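Local coordinates for protein methyltransferase (Pyrococcus horikoshii, PDB 1IXK) that probably methylates carbon 5 of cytidine in RNA with S-adenosyl-L-methionine as methyl donor, at residues 26-31 / 296-301; 108-113 / 130-135; 122-127 / 192-197; 245-250 / 305-310; 254-259 / 285-290. All coordinates share one frame; numbering follows the deposited sequence.

Contact 1 (26-31 / 296-301); sequences QLWGER and RLYPDV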
# COMPACT_ATOMS: atom_id res chain seq x y z
N GLN A 26 19.43 15.29 -2.51
CA GLN A 26 20.08 14.64 -3.65
C GLN A 26 19.07 13.92 -4.54
O GLN A 26 19.28 13.77 -5.74
CB GLN A 26 21.12 13.64 -3.16
CG GLN A 26 22.22 14.25 -2.33
CD GLN A 26 23.26 13.23 -1.91
OE1 GLN A 26 22.93 12.18 -1.37
NE2 GLN A 26 24.53 13.54 -2.16
N LEU A 27 17.97 13.49 -3.94
CA LEU A 27 16.94 12.78 -4.68
C LEU A 27 15.92 13.69 -5.35
O LEU A 27 15.51 13.44 -6.48
CB LEU A 27 16.21 11.80 -3.75
CG LEU A 27 17.04 10.60 -3.26
CD1 LEU A 27 16.30 9.86 -2.16
CD2 LEU A 27 17.32 9.68 -4.45
N TRP A 28 15.54 14.76 -4.66
CA TRP A 28 14.52 15.67 -5.19
C TRP A 28 14.89 17.15 -5.27
O TRP A 28 14.07 17.96 -5.68
CB TRP A 28 13.23 15.50 -4.39
CG TRP A 28 12.71 14.08 -4.40
CD1 TRP A 28 12.15 13.43 -5.46
CD2 TRP A 28 12.76 13.13 -3.33
NE1 TRP A 28 11.85 12.14 -5.11
CE2 TRP A 28 12.21 11.93 -3.81
CE3 TRP A 28 13.21 13.19 -2.00
CZ2 TRP A 28 12.11 10.78 -3.01
CZ3 TRP A 28 13.11 12.05 -1.21
CH2 TRP A 28 12.56 10.86 -1.72
N GLY A 29 16.11 17.50 -4.88
CA GLY A 29 16.51 18.90 -4.93
C GLY A 29 15.64 19.76 -4.04
O GLY A 29 15.24 19.34 -2.96
N GLU A 30 15.33 20.98 -4.49
CA GLU A 30 14.51 21.90 -3.71
C GLU A 30 13.13 21.35 -3.35
O GLU A 30 12.53 21.78 -2.36
CB GLU A 30 14.35 23.24 -4.44
CG GLU A 30 13.83 23.14 -5.88
CD GLU A 30 14.93 22.89 -6.89
OE1 GLU A 30 15.61 21.85 -6.82
OE2 GLU A 30 15.12 23.76 -7.78
N ARG A 31 12.63 20.40 -4.13
CA ARG A 31 11.32 19.81 -3.84
C ARG A 31 11.38 19.06 -2.51
O ARG A 31 10.35 18.81 -1.88
CB ARG A 31 10.91 18.85 -4.97
CG ARG A 31 9.52 18.24 -4.77
CD ARG A 31 9.21 17.19 -5.82
NE ARG A 31 7.89 16.60 -5.61
CZ ARG A 31 7.35 15.67 -6.39
NH1 ARG A 31 8.02 15.21 -7.44
NH2 ARG A 31 6.14 15.20 -6.13
N ARG A 296 5.33 6.13 -7.69
CA ARG A 296 5.50 6.74 -6.38
C ARG A 296 4.43 7.80 -6.18
O ARG A 296 4.08 8.53 -7.12
CB ARG A 296 6.87 7.41 -6.25
CG ARG A 296 8.00 6.49 -5.80
CD ARG A 296 9.30 7.27 -5.76
NE ARG A 296 10.42 6.48 -5.24
CZ ARG A 296 10.97 6.67 -4.05
NH1 ARG A 296 10.52 7.62 -3.25
NH2 ARG A 296 12.00 5.92 -3.67
N LEU A 297 3.93 7.89 -4.95
CA LEU A 297 2.95 8.91 -4.60
C LEU A 297 3.69 9.80 -3.61
O LEU A 297 4.40 9.30 -2.72
CB LEU A 297 1.72 8.29 -3.92
CG LEU A 297 0.82 7.41 -4.79
CD1 LEU A 297 -0.33 6.88 -3.94
CD2 LEU A 297 0.29 8.21 -5.97
N TYR A 298 3.54 11.11 -3.76
CA TYR A 298 4.21 12.07 -2.90
C TYR A 298 3.20 12.90 -2.12
O TYR A 298 2.18 13.32 -2.66
CB TYR A 298 5.09 12.98 -3.74
CG TYR A 298 6.29 12.29 -4.34
CD1 TYR A 298 7.39 11.96 -3.56
CD2 TYR A 298 6.33 11.97 -5.70
CE1 TYR A 298 8.50 11.34 -4.10
CE2 TYR A 298 7.44 11.34 -6.26
CZ TYR A 298 8.52 11.03 -5.45
OH TYR A 298 9.64 10.44 -6.00
N PRO A 299 3.49 13.17 -0.84
CA PRO A 299 2.58 13.95 -0.00
C PRO A 299 2.38 15.39 -0.46
O PRO A 299 1.40 16.02 -0.08
CB PRO A 299 3.24 13.87 1.38
CG PRO A 299 4.69 13.76 1.05
CD PRO A 299 4.69 12.77 -0.09
N ASP A 300 3.29 15.91 -1.29
CA ASP A 300 3.15 17.28 -1.75
C ASP A 300 2.24 17.43 -2.97
O ASP A 300 1.85 18.54 -3.32
CB ASP A 300 4.54 17.89 -2.04
CG ASP A 300 5.24 17.24 -3.22
OD1 ASP A 300 5.01 16.04 -3.48
OD2 ASP A 300 6.04 17.94 -3.89
N VAL A 301 1.88 16.32 -3.60
CA VAL A 301 0.99 16.39 -4.75
C VAL A 301 -0.20 15.44 -4.68
O VAL A 301 -1.26 15.73 -5.23
CB VAL A 301 1.76 16.12 -6.08
CG1 VAL A 301 2.87 17.14 -6.27
CG2 VAL A 301 2.34 14.73 -6.08
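Tyr-298 meets two side chains of 26-31, one at its hydroxyl and one over a face. Trp-28 NE1 donates a bent hydrogen bond to Tyr-298 OH (2.9 Å), the oxygen lying tilted from the indole plane, and the two ring planes stand 81° apart. Trp-28 CE2 packs 3.8 Å from Tyr-298 CE1. Arg-296, paired with Glu-255, sets NH1 in plane at the indole edge, 3.5 Å from Trp-28 CZ2, and Ile-35 packs on both aromatic residues. The outer side is looser: exposed Val-301 only brushes Arg-31 NH2. Arg-31 runs extended, CG anti to the backbone N (chi1 -177°), which carries its guanidinium over the phenol as a cation-pi contact, CZ 4.3 Å from the Tyr-298 ring centroid. It grips Asp-300 side-on, Arg-31 NE to Asp-300 OD2 at 2.9 Å and Arg-31 NH2 to Asp-300 OD1 at 3.0 Å, both through syn lone pairs. With a leucine here, Asp-300 and Glu-276, the second acid paired with NH2, would probably be left without their common cation. The end of helix 18-28 and the turn leading to helix 31-38 are thus fastened to strand 295-297 and the loop that leaves it largely by charge and polar bonds.

Contact 2 (108-113 / 130-135); sequences MYPPVA and GGKTSY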
# COMPACT_ATOMS: atom_id res chain seq x y z
N MSE A 108 -5.44 1.91 -0.75
CA MSE A 108 -6.41 1.35 -1.68
C MSE A 108 -5.77 0.95 -3.00
O MSE A 108 -6.28 0.09 -3.72
CB MSE A 108 -7.52 2.38 -1.96
CG MSE A 108 -8.38 2.76 -0.75
SE MSE A 108 -9.72 3.93 -1.18
CE MSE A 108 -10.05 4.64 0.43
N TYR A 109 -4.62 1.56 -3.31
CA TYR A 109 -3.94 1.28 -4.57
C TYR A 109 -3.46 -0.16 -4.78
O TYR A 109 -3.78 -0.77 -5.81
CB TYR A 109 -2.74 2.24 -4.73
CG TYR A 109 -2.27 2.47 -6.15
CD1 TYR A 109 -2.66 1.63 -7.19
CD2 TYR A 109 -1.41 3.53 -6.46
CE1 TYR A 109 -2.21 1.82 -8.49
CE2 TYR A 109 -0.95 3.73 -7.76
CZ TYR A 109 -1.35 2.87 -8.77
OH TYR A 109 -0.89 3.05 -10.05
N PRO A 110 -2.72 -0.74 -3.82
CA PRO A 110 -2.22 -2.12 -3.97
C PRO A 110 -3.25 -3.18 -4.35
O PRO A 110 -3.05 -3.91 -5.33
CB PRO A 110 -1.56 -2.39 -2.61
CG PRO A 110 -1.02 -1.05 -2.24
CD PRO A 110 -2.20 -0.14 -2.58
N PRO A 111 -4.36 -3.29 -3.61
CA PRO A 111 -5.35 -4.31 -3.96
C PRO A 111 -5.91 -4.11 -5.37
O PRO A 111 -6.08 -5.08 -6.12
CB PRO A 111 -6.45 -4.13 -2.91
CG PRO A 111 -5.76 -3.46 -1.78
CD PRO A 111 -4.79 -2.52 -2.43
N VAL A 112 -6.22 -2.87 -5.72
CA VAL A 112 -6.78 -2.56 -7.03
C VAL A 112 -5.76 -2.88 -8.13
O VAL A 112 -6.11 -3.46 -9.16
CB VAL A 112 -7.20 -1.08 -7.11
CG1 VAL A 112 -7.72 -0.75 -8.51
CG2 VAL A 112 -8.29 -0.79 -6.07
N ALA A 113 -4.51 -2.51 -7.90
CA ALA A 113 -3.46 -2.79 -8.88
C ALA A 113 -3.29 -4.30 -9.08
O ALA A 113 -3.08 -4.76 -10.20
CB ALA A 113 -2.13 -2.17 -8.43
N GLY A 130 -5.70 -6.77 7.02
CA GLY A 130 -6.90 -6.07 7.45
C GLY A 130 -7.66 -5.39 6.33
O GLY A 130 -8.40 -6.02 5.58
N GLY A 131 -7.48 -4.07 6.23
CA GLY A 131 -8.16 -3.30 5.21
C GLY A 131 -7.90 -3.73 3.78
O GLY A 131 -8.84 -3.84 2.99
N LYS A 132 -6.64 -3.98 3.43
CA LYS A 132 -6.33 -4.40 2.07
C LYS A 132 -6.83 -5.81 1.79
O LYS A 132 -7.20 -6.12 0.66
CB LYS A 132 -4.82 -4.35 1.82
CG LYS A 132 -4.22 -2.95 1.87
CD LYS A 132 -2.80 -2.96 1.32
CE LYS A 132 -2.10 -1.64 1.58
NZ LYS A 132 -2.04 -1.37 3.03
N THR A 133 -6.84 -6.65 2.81
CA THR A 133 -7.30 -8.02 2.65
C THR A 133 -8.78 -8.04 2.28
O THR A 133 -9.20 -8.80 1.40
CB THR A 133 -7.09 -8.84 3.93
OG1 THR A 133 -5.75 -8.64 4.40
CG2 THR A 133 -7.30 -10.33 3.64
N SER A 134 -9.58 -7.21 2.95
CA SER A 134 -11.01 -7.16 2.66
C SER A 134 -11.27 -6.50 1.29
O SER A 134 -12.28 -6.78 0.64
CB SER A 134 -11.76 -6.41 3.78
OG SER A 134 -11.21 -5.13 4.03
N TYR A 135 -10.35 -5.65 0.85
CA TYR A 135 -10.53 -5.02 -0.46
C TYR A 135 -10.35 -6.13 -1.50
O TYR A 135 -11.13 -6.23 -2.46
CB TYR A 135 -9.49 -3.91 -0.68
CG TYR A 135 -9.91 -2.85 -1.69
CD1 TYR A 135 -9.32 -1.58 -1.67
CD2 TYR A 135 -10.90 -3.10 -2.64
CE1 TYR A 135 -9.73 -0.58 -2.57
CE2 TYR A 135 -11.31 -2.11 -3.55
CZ TYR A 135 -10.72 -0.85 -3.50
OH TYR A 135 -11.11 0.15 -4.37
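The phenol ring of Tyr-135 meets Met-108 at its edge: Met-108 CB, of a selenomethionine, lies in the ring plane 3.7 Å from Tyr-135 CE1. Pro-111 approaches the same ring obliquely, with Pro-111 CB 3.9 Å from Tyr-135 CG, and Val-112 CG2 comes in at the far end, 3.5 Å from Tyr-135 CZ. This reach follows from the first torsion of Tyr-135 (chi1 -156°), which swings CG away from the main-chain nitrogen and lays the ring alongside helix 105-114, where its hydroxyl finds Glu-78. The puckered ring of Pro-111 also touches Lys-132, CG to Lys-132 CB at 3.8 Å, while Pro-110 CG sits 4.0 Å from Lys-132 CE, so the two prolines line the aliphatic part of the lysine. Lacking N-H groups, they also interrupt the backbone bonding of their own helix and kink it. The axes of the short helical segments come within 9.0 Å and cross at -30°. Residues 130-135 hold the end of the glycine-rich loop and the helix that follows the first strand of a class I methyltransferase domain; Gly-130 is the N-cap, and Gly-130, Gly-131 and Lys-132 are predicted to bind S-adenosyl-L-methionine. In the first turn Gly-131 O accepts from Ser-134 OG at 2.9 Å and from Tyr-135 N, both on the same face of its carbonyl plane, and Arg-48 bonds to this oxygen as well. Lys-132 bends at its last torsion (chi4 60°), and its NZ makes a long, weak ion pair with Asp-194.

Contact 3 (122-127 / 192-197); sequences VADMAA and LLDAPC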
# COMPACT_ATOMS: atom_id res chain seq x y z
N VAL A 122 -5.26 -16.37 -3.90
CA VAL A 122 -4.50 -15.17 -3.55
C VAL A 122 -3.94 -15.18 -2.14
O VAL A 122 -4.48 -15.84 -1.26
CB VAL A 122 -5.41 -13.93 -3.71
CG1 VAL A 122 -4.66 -12.66 -3.40
CG2 VAL A 122 -5.98 -13.89 -5.13
N ALA A 123 -2.84 -14.47 -1.94
CA ALA A 123 -2.23 -14.35 -0.62
C ALA A 123 -1.91 -12.89 -0.30
O ALA A 123 -1.46 -12.14 -1.16
CB ALA A 123 -0.94 -15.18 -0.55
N ASP A 124 -2.19 -12.49 0.94
CA ASP A 124 -1.85 -11.15 1.40
C ASP A 124 -0.70 -11.42 2.36
O ASP A 124 -0.89 -12.06 3.39
CB ASP A 124 -3.02 -10.51 2.16
CG ASP A 124 -2.75 -9.05 2.51
OD1 ASP A 124 -1.56 -8.66 2.54
OD2 ASP A 124 -3.72 -8.30 2.76
N MSE A 125 0.50 -10.97 2.02
CA MSE A 125 1.65 -11.22 2.87
C MSE A 125 1.90 -10.15 3.93
O MSE A 125 2.98 -10.10 4.53
CB MSE A 125 2.91 -11.40 2.01
CG MSE A 125 2.95 -12.74 1.26
SE MSE A 125 4.46 -12.90 0.28
CE MSE A 125 5.66 -13.33 1.60
N ALA A 126 0.90 -9.31 4.17
CA ALA A 126 1.03 -8.24 5.16
C ALA A 126 1.31 -8.78 6.55
O ALA A 126 0.91 -9.89 6.89
CB ALA A 126 -0.25 -7.40 5.18
N ALA A 127 2.00 -7.98 7.35
CA ALA A 127 2.30 -8.36 8.73
C ALA A 127 1.03 -8.18 9.54
O ALA A 127 0.77 -8.92 10.49
CB ALA A 127 3.41 -7.48 9.29
N LEU A 192 -0.11 -10.18 -2.72
CA LEU A 192 -0.05 -8.79 -2.31
C LEU A 192 1.03 -8.69 -1.24
O LEU A 192 0.91 -9.29 -0.17
CB LEU A 192 -1.39 -8.33 -1.72
CG LEU A 192 -1.50 -6.82 -1.45
CD1 LEU A 192 -1.49 -6.06 -2.78
CD2 LEU A 192 -2.79 -6.51 -0.69
N LEU A 193 2.10 -7.96 -1.54
CA LEU A 193 3.19 -7.77 -0.58
C LEU A 193 3.20 -6.30 -0.22
O LEU A 193 3.94 -5.50 -0.81
CB LEU A 193 4.53 -8.18 -1.20
CG LEU A 193 5.79 -7.93 -0.35
CD1 LEU A 193 5.59 -8.45 1.08
CD2 LEU A 193 6.96 -8.63 -1.02
N ASP A 194 2.36 -5.96 0.74
CA ASP A 194 2.20 -4.59 1.22
C ASP A 194 2.84 -4.42 2.58
O ASP A 194 2.49 -5.11 3.54
CB ASP A 194 0.72 -4.24 1.29
CG ASP A 194 -0.11 -5.31 2.00
OD1 ASP A 194 -1.01 -4.95 2.79
OD2 ASP A 194 0.12 -6.52 1.76
N ALA A 195 3.78 -3.48 2.69
CA ALA A 195 4.45 -3.23 3.95
C ALA A 195 3.63 -2.24 4.78
O ALA A 195 2.89 -1.42 4.22
CB ALA A 195 5.84 -2.67 3.70
N PRO A 196 3.75 -2.30 6.11
CA PRO A 196 3.00 -1.39 6.99
C PRO A 196 3.27 0.06 6.60
O PRO A 196 4.41 0.43 6.33
CB PRO A 196 3.55 -1.72 8.37
CG PRO A 196 3.88 -3.18 8.26
CD PRO A 196 4.56 -3.25 6.91
N CYS A 197 2.22 0.87 6.56
CA CYS A 197 2.39 2.27 6.20
C CYS A 197 2.92 3.05 7.39
O CYS A 197 2.20 3.82 8.02
CB CYS A 197 1.06 2.87 5.74
SG CYS A 197 1.32 4.36 4.72
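Leu-192, the residue most covered here, is gripped through its backbone from two sides by strand 121-124 and its end. Leu-192 N donates to Ala-123 O and Met-125 N to Leu-192 O, both at 2.8 Å and both nearly straight at 171°, bracketing Asp-124 as its parallel bridge partner. The Leu-192 side chain lies beside that of Asp-124 and points the same way, CD2 4.0 Å from Asp-124 OD2. Met-125, a selenomethionine just beyond the strand, points to the side opposite Asp-124 and Leu-192: its CB touches Leu-193 CD1 at 4.1 Å, and both side chains pack on Leu-228 of helix 215-235. Asp-194 turns its carboxylate back toward the first strand, with CG between backbone N and carbonyl carbon (chi1 48°). There Asp-194 OD1 lies 3.5 Å from Ala-126 CB, and Asp-194 OD2 comes to 2.8 Å from Asp-124 OD1, two acceptors with no bond between them. Asp-124 OD1 is also met from above its carboxylate plane by Ala-126 N at 3.0 Å, an Asx turn, while Asp-124 OD2 takes Thr-133 OG1. These are the central parallel strands of the Rossmann-like sheet, whose C-terminal ends form the cofactor site of class I methyltransferases; Ala-126, Ala-127 and Asp-194 are predicted cofactor ligands. If both carboxylates are charged they would probably repel, and the donors from Ala-126 and Thr-133 are likely to offset part of that.

Contact 4 (245-250 / 305-310); sequences STCSLE and SGFFIA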
# COMPACT_ATOMS: atom_id res chain seq x y z
N SER A 245 4.46 -3.05 -2.45
CA SER A 245 4.25 -1.66 -2.08
C SER A 245 4.80 -1.35 -0.70
O SER A 245 4.89 -2.24 0.16
CB SER A 245 2.76 -1.31 -2.12
OG SER A 245 2.01 -2.04 -1.16
N THR A 246 5.17 -0.10 -0.49
CA THR A 246 5.68 0.35 0.80
C THR A 246 5.23 1.80 1.01
O THR A 246 4.75 2.45 0.09
CB THR A 246 7.22 0.40 0.86
OG1 THR A 246 7.66 1.60 0.21
CG2 THR A 246 7.84 -0.81 0.18
N CYS A 247 5.41 2.29 2.23
CA CYS A 247 5.09 3.67 2.56
C CYS A 247 6.39 4.35 2.94
O CYS A 247 6.45 5.11 3.91
CB CYS A 247 4.09 3.74 3.71
SG CYS A 247 2.36 3.61 3.14
N SER A 248 7.42 4.06 2.17
CA SER A 248 8.75 4.62 2.40
C SER A 248 9.22 5.43 1.20
O SER A 248 8.85 5.14 0.07
CB SER A 248 9.74 3.48 2.67
OG SER A 248 11.08 3.96 2.71
N LEU A 249 10.03 6.45 1.47
CA LEU A 249 10.57 7.28 0.40
C LEU A 249 11.96 6.78 0.00
O LEU A 249 12.50 7.18 -1.04
CB LEU A 249 10.70 8.73 0.87
CG LEU A 249 9.42 9.50 1.17
CD1 LEU A 249 9.78 10.83 1.83
CD2 LEU A 249 8.65 9.71 -0.12
N GLU A 250 12.54 5.91 0.83
CA GLU A 250 13.89 5.40 0.59
C GLU A 250 14.05 4.46 -0.60
O GLU A 250 13.37 3.44 -0.70
CB GLU A 250 14.43 4.67 1.84
CG GLU A 250 14.18 5.34 3.18
CD GLU A 250 14.57 6.81 3.20
OE1 GLU A 250 15.60 7.18 2.60
OE2 GLU A 250 13.83 7.60 3.82
N SER A 305 0.67 9.57 2.09
CA SER A 305 1.98 9.45 2.71
C SER A 305 2.91 9.14 1.54
O SER A 305 2.44 8.92 0.43
CB SER A 305 2.01 8.28 3.69
OG SER A 305 0.98 8.38 4.67
N GLY A 306 4.22 9.12 1.78
CA GLY A 306 5.14 8.77 0.72
C GLY A 306 4.78 7.33 0.39
O GLY A 306 4.63 6.52 1.30
N PHE A 307 4.65 7.01 -0.89
CA PHE A 307 4.22 5.67 -1.29
C PHE A 307 4.97 5.16 -2.53
O PHE A 307 5.38 5.95 -3.37
CB PHE A 307 2.71 5.75 -1.58
CG PHE A 307 2.07 4.45 -1.96
CD1 PHE A 307 1.70 3.53 -0.99
CD2 PHE A 307 1.79 4.17 -3.30
CE1 PHE A 307 1.04 2.35 -1.34
CE2 PHE A 307 1.13 3.00 -3.65
CZ PHE A 307 0.76 2.09 -2.67
N PHE A 308 5.16 3.85 -2.62
CA PHE A 308 5.85 3.23 -3.75
C PHE A 308 5.11 1.95 -4.09
O PHE A 308 4.72 1.20 -3.20
CB PHE A 308 7.30 2.87 -3.37
CG PHE A 308 8.03 2.09 -4.43
CD1 PHE A 308 8.59 2.73 -5.53
CD2 PHE A 308 8.16 0.70 -4.32
CE1 PHE A 308 9.28 2.01 -6.51
CE2 PHE A 308 8.85 -0.03 -5.30
CZ PHE A 308 9.41 0.63 -6.39
N ILE A 309 4.92 1.69 -5.38
CA ILE A 309 4.23 0.48 -5.78
C ILE A 309 4.76 -0.04 -7.11
O ILE A 309 5.04 0.74 -8.02
CB ILE A 309 2.71 0.72 -5.92
CG1 ILE A 309 2.02 -0.59 -6.32
CG2 ILE A 309 2.44 1.82 -6.95
CD1 ILE A 309 0.49 -0.52 -6.31
N ALA A 310 4.90 -1.36 -7.20
CA ALA A 310 5.38 -2.00 -8.42
C ALA A 310 4.55 -3.24 -8.70
O ALA A 310 4.19 -3.98 -7.78
CB ALA A 310 6.84 -2.37 -8.29
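Gly-306 lies against Leu-249 and Cys-247: its CA is 3.7 Å from Leu-249 CD2, so close that a CB would run into that methyl, and Gly-306 O receives a CA-H...O contact from Cys-247 CA at 3.1 Å. The first torsion of Phe-307 (chi1 -178°) turns CG to the far side from its own nitrogen and swings the ring back along the neighbouring strand. Its CD1 then lies 3.4 Å from Thr-246 O, the sulfur of Cys-247 stands at the ring edge with SG 4.2 Å from Phe-307 CD1, and the far end rests with CZ 4.0 Å from Ser-245 CB; Tyr-109 and Pro-110 pack on this ring too. Cut back to an alanine, this position is likely to open a gap beside Ser-245 and leave the cysteine sulfur without its aromatic neighbour. Phe-308 and Thr-246 form the antiparallel hydrogen-bonded pair, Thr-246 N to Phe-308 O at 3.0 Å and Phe-308 N to Thr-246 O at 3.1 Å. Ile-309 faces Ser-245 as the non-hydrogen-bonded pair, their CA atoms 4.3 Å apart. Strand 307-314 is the antiparallel member beside 240-246 in the methyltransferase sheet. Where strand 240-246 ends, Thr-246 OG1 accepts from Ser-248 N and Ser-248 OG from Glu-250 N, two successive ST turns; the hydroxyls also bond to Asn-254 OD1 and Glu-253 OE2 respectively. Cys-247, the predicted nucleophile, is thus held where the strand gives way to these turns, but its sulfur is joined to Cys-197 in this crystal, and attack on a base would presumably require that disulfide to be opened.

Contact 5 (254-259 / 285-290); sequences NEFVIQ and IELSEE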
# COMPACT_ATOMS: atom_id res chain seq x y z
N ASN A 254 12.69 0.49 -1.90
CA ASN A 254 11.83 0.52 -3.08
C ASN A 254 12.52 0.09 -4.38
O ASN A 254 12.60 -1.11 -4.69
CB ASN A 254 11.24 1.93 -3.26
CG ASN A 254 10.37 2.36 -2.09
OD1 ASN A 254 9.76 1.52 -1.42
ND2 ASN A 254 10.29 3.66 -1.85
N GLU A 255 13.01 1.07 -5.13
CA GLU A 255 13.69 0.82 -6.40
C GLU A 255 14.82 -0.20 -6.31
O GLU A 255 14.98 -1.04 -7.20
CB GLU A 255 14.23 2.13 -6.97
CG GLU A 255 13.16 3.07 -7.51
CD GLU A 255 12.57 4.00 -6.45
OE1 GLU A 255 12.91 3.87 -5.26
OE2 GLU A 255 11.75 4.87 -6.83
N PHE A 256 15.62 -0.13 -5.25
CA PHE A 256 16.74 -1.06 -5.07
C PHE A 256 16.26 -2.50 -4.93
O PHE A 256 16.89 -3.43 -5.45
CB PHE A 256 17.55 -0.69 -3.82
CG PHE A 256 18.47 0.49 -4.00
CD1 PHE A 256 18.33 1.35 -5.08
CD2 PHE A 256 19.46 0.75 -3.06
CE1 PHE A 256 19.16 2.47 -5.22
CE2 PHE A 256 20.29 1.86 -3.18
CZ PHE A 256 20.14 2.72 -4.27
N VAL A 257 15.16 -2.69 -4.22
CA VAL A 257 14.62 -4.03 -4.03
C VAL A 257 14.05 -4.54 -5.34
O VAL A 257 14.24 -5.71 -5.69
CB VAL A 257 13.50 -4.03 -2.96
CG1 VAL A 257 12.89 -5.42 -2.85
CG2 VAL A 257 14.07 -3.58 -1.62
N ILE A 258 13.36 -3.67 -6.07
CA ILE A 258 12.79 -4.05 -7.36
C ILE A 258 13.89 -4.37 -8.38
O ILE A 258 13.78 -5.34 -9.13
CB ILE A 258 11.85 -2.95 -7.90
CG1 ILE A 258 10.71 -2.72 -6.91
CG2 ILE A 258 11.26 -3.36 -9.25
CD1 ILE A 258 9.99 -3.98 -6.53
N GLN A 259 14.95 -3.56 -8.41
CA GLN A 259 16.05 -3.82 -9.33
C GLN A 259 16.66 -5.18 -8.99
O GLN A 259 17.00 -5.97 -9.88
CB GLN A 259 17.13 -2.74 -9.24
CG GLN A 259 18.27 -2.98 -10.22
CD GLN A 259 17.83 -2.83 -11.66
OE1 GLN A 259 17.49 -1.74 -12.11
NE2 GLN A 259 17.84 -3.93 -12.40
N ILE A 285 22.78 6.46 -9.21
CA ILE A 285 22.87 5.03 -9.48
C ILE A 285 21.90 4.70 -10.60
O ILE A 285 20.69 4.74 -10.39
CB ILE A 285 22.49 4.20 -8.24
CG1 ILE A 285 23.34 4.63 -7.04
CG2 ILE A 285 22.65 2.72 -8.53
CD1 ILE A 285 24.84 4.56 -7.28
N GLU A 286 22.42 4.35 -11.77
CA GLU A 286 21.57 4.02 -12.91
C GLU A 286 20.86 2.68 -12.79
O GLU A 286 21.49 1.62 -12.76
CB GLU A 286 22.38 4.06 -14.21
CG GLU A 286 22.35 5.40 -14.94
CD GLU A 286 23.53 6.31 -14.60
OE1 GLU A 286 24.67 6.00 -15.02
OE2 GLU A 286 23.31 7.34 -13.92
N LEU A 287 19.53 2.73 -12.74
CA LEU A 287 18.71 1.53 -12.64
C LEU A 287 18.07 1.25 -13.99
O LEU A 287 18.11 2.09 -14.89
CB LEU A 287 17.63 1.72 -11.58
CG LEU A 287 18.15 2.05 -10.17
CD1 LEU A 287 16.98 2.13 -9.19
CD2 LEU A 287 19.15 0.98 -9.74
N SER A 288 17.47 0.08 -14.13
CA SER A 288 16.82 -0.31 -15.38
C SER A 288 15.68 0.65 -15.71
O SER A 288 14.91 1.04 -14.83
CB SER A 288 16.28 -1.73 -15.28
OG SER A 288 17.31 -2.64 -14.94
N GLU A 289 15.58 1.03 -16.98
CA GLU A 289 14.52 1.92 -17.43
C GLU A 289 13.17 1.27 -17.11
O GLU A 289 12.17 1.95 -16.90
CB GLU A 289 14.64 2.16 -18.94
CG GLU A 289 13.51 2.97 -19.58
CD GLU A 289 13.54 4.46 -19.22
OE1 GLU A 289 14.48 4.91 -18.54
OE2 GLU A 289 12.60 5.18 -19.63
N GLU A 290 13.16 -0.06 -17.06
CA GLU A 290 11.95 -0.82 -16.76
C GLU A 290 11.33 -0.40 -15.41
O GLU A 290 10.12 -0.52 -15.21
CB GLU A 290 12.27 -2.32 -16.77
CG GLU A 290 11.21 -3.24 -16.17
CD GLU A 290 11.42 -4.70 -16.55
OE1 GLU A 290 12.58 -5.17 -16.59
OE2 GLU A 290 10.41 -5.40 -16.80
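Gln-259 OE1 accepts from Ser-288 N at 2.7 Å in an almost perfectly straight bond (176°), the shortest polar link between helix 255-264 and the loop ahead of strand 295-297. The other half of the same amide answers in kind: Gln-259 NE2 donates to Ser-288 OG at 2.9 Å, with the hydroxyl in the amide plane, and NE2 also bonds to Asp-263. A donor fixed on one atom and acceptors on the other settle which way round the carboxamide sits. The glutamine reaches across because its first torsion is trans (chi1 -179°), after which the chain bends at chi2 (66°) and slides past Leu-287 in the opposite direction; Leu-287 CB lies 3.5 Å from Gln-259 OE1. Leu-287 is the apolar half of the contact. Its CD1 methyl touches the helix at Glu-255 CB, 3.5 Å away, and lies at the edge of the Phe-256 ring, 4.4 Å from Phe-256 CD1, with Pro-282 packing on both Leu-287 and Phe-256. The carboxylate of Glu-255 turns away from this loop to Arg-296 and to Leu-279 N. This is surface packing away from the predicted cofactor and nucleophile residues, joining the helix after strand 240-246 to the 285-290 loop. The chemistry is that of two hydrogen bonds from one side-chain amide, which reads a backbone N-H and a hydroxyl together, beside the apolar packing of Leu-287 against the first turn of the helix.

Overall arrangement
Contacts 2, 3 and 4 gather round the predicted catalytic centre. Contacts 2 and 3, with centres 9 Å apart, both hold residues of the predicted cofactor loop, and Thr-133 OG1 bonds to Asp-124 OD2 at 2.6 Å. Contact 3 joins contact 4 through the neighbouring strands 188-194 and 240-246 and through the disulfide between Cys-197 SG and Cys-247 SG (2.0 Å). From there the links run outward. Contact 5, nested in the loop closed by contact 4, is tied to it by Asn-254 OD1, 2.7 Å from Thr-246 OG1. Contact 1, its centre 12 Å from that of contact 4, joins it where Leu-297 N lies 2.9 Å from Phe-307 O, and meets contact 5 where Arg-296 NE pairs with Glu-255 OE2 at 2.6 Å; the Arg-296 side chain is about 10 Å from that of Cys-247.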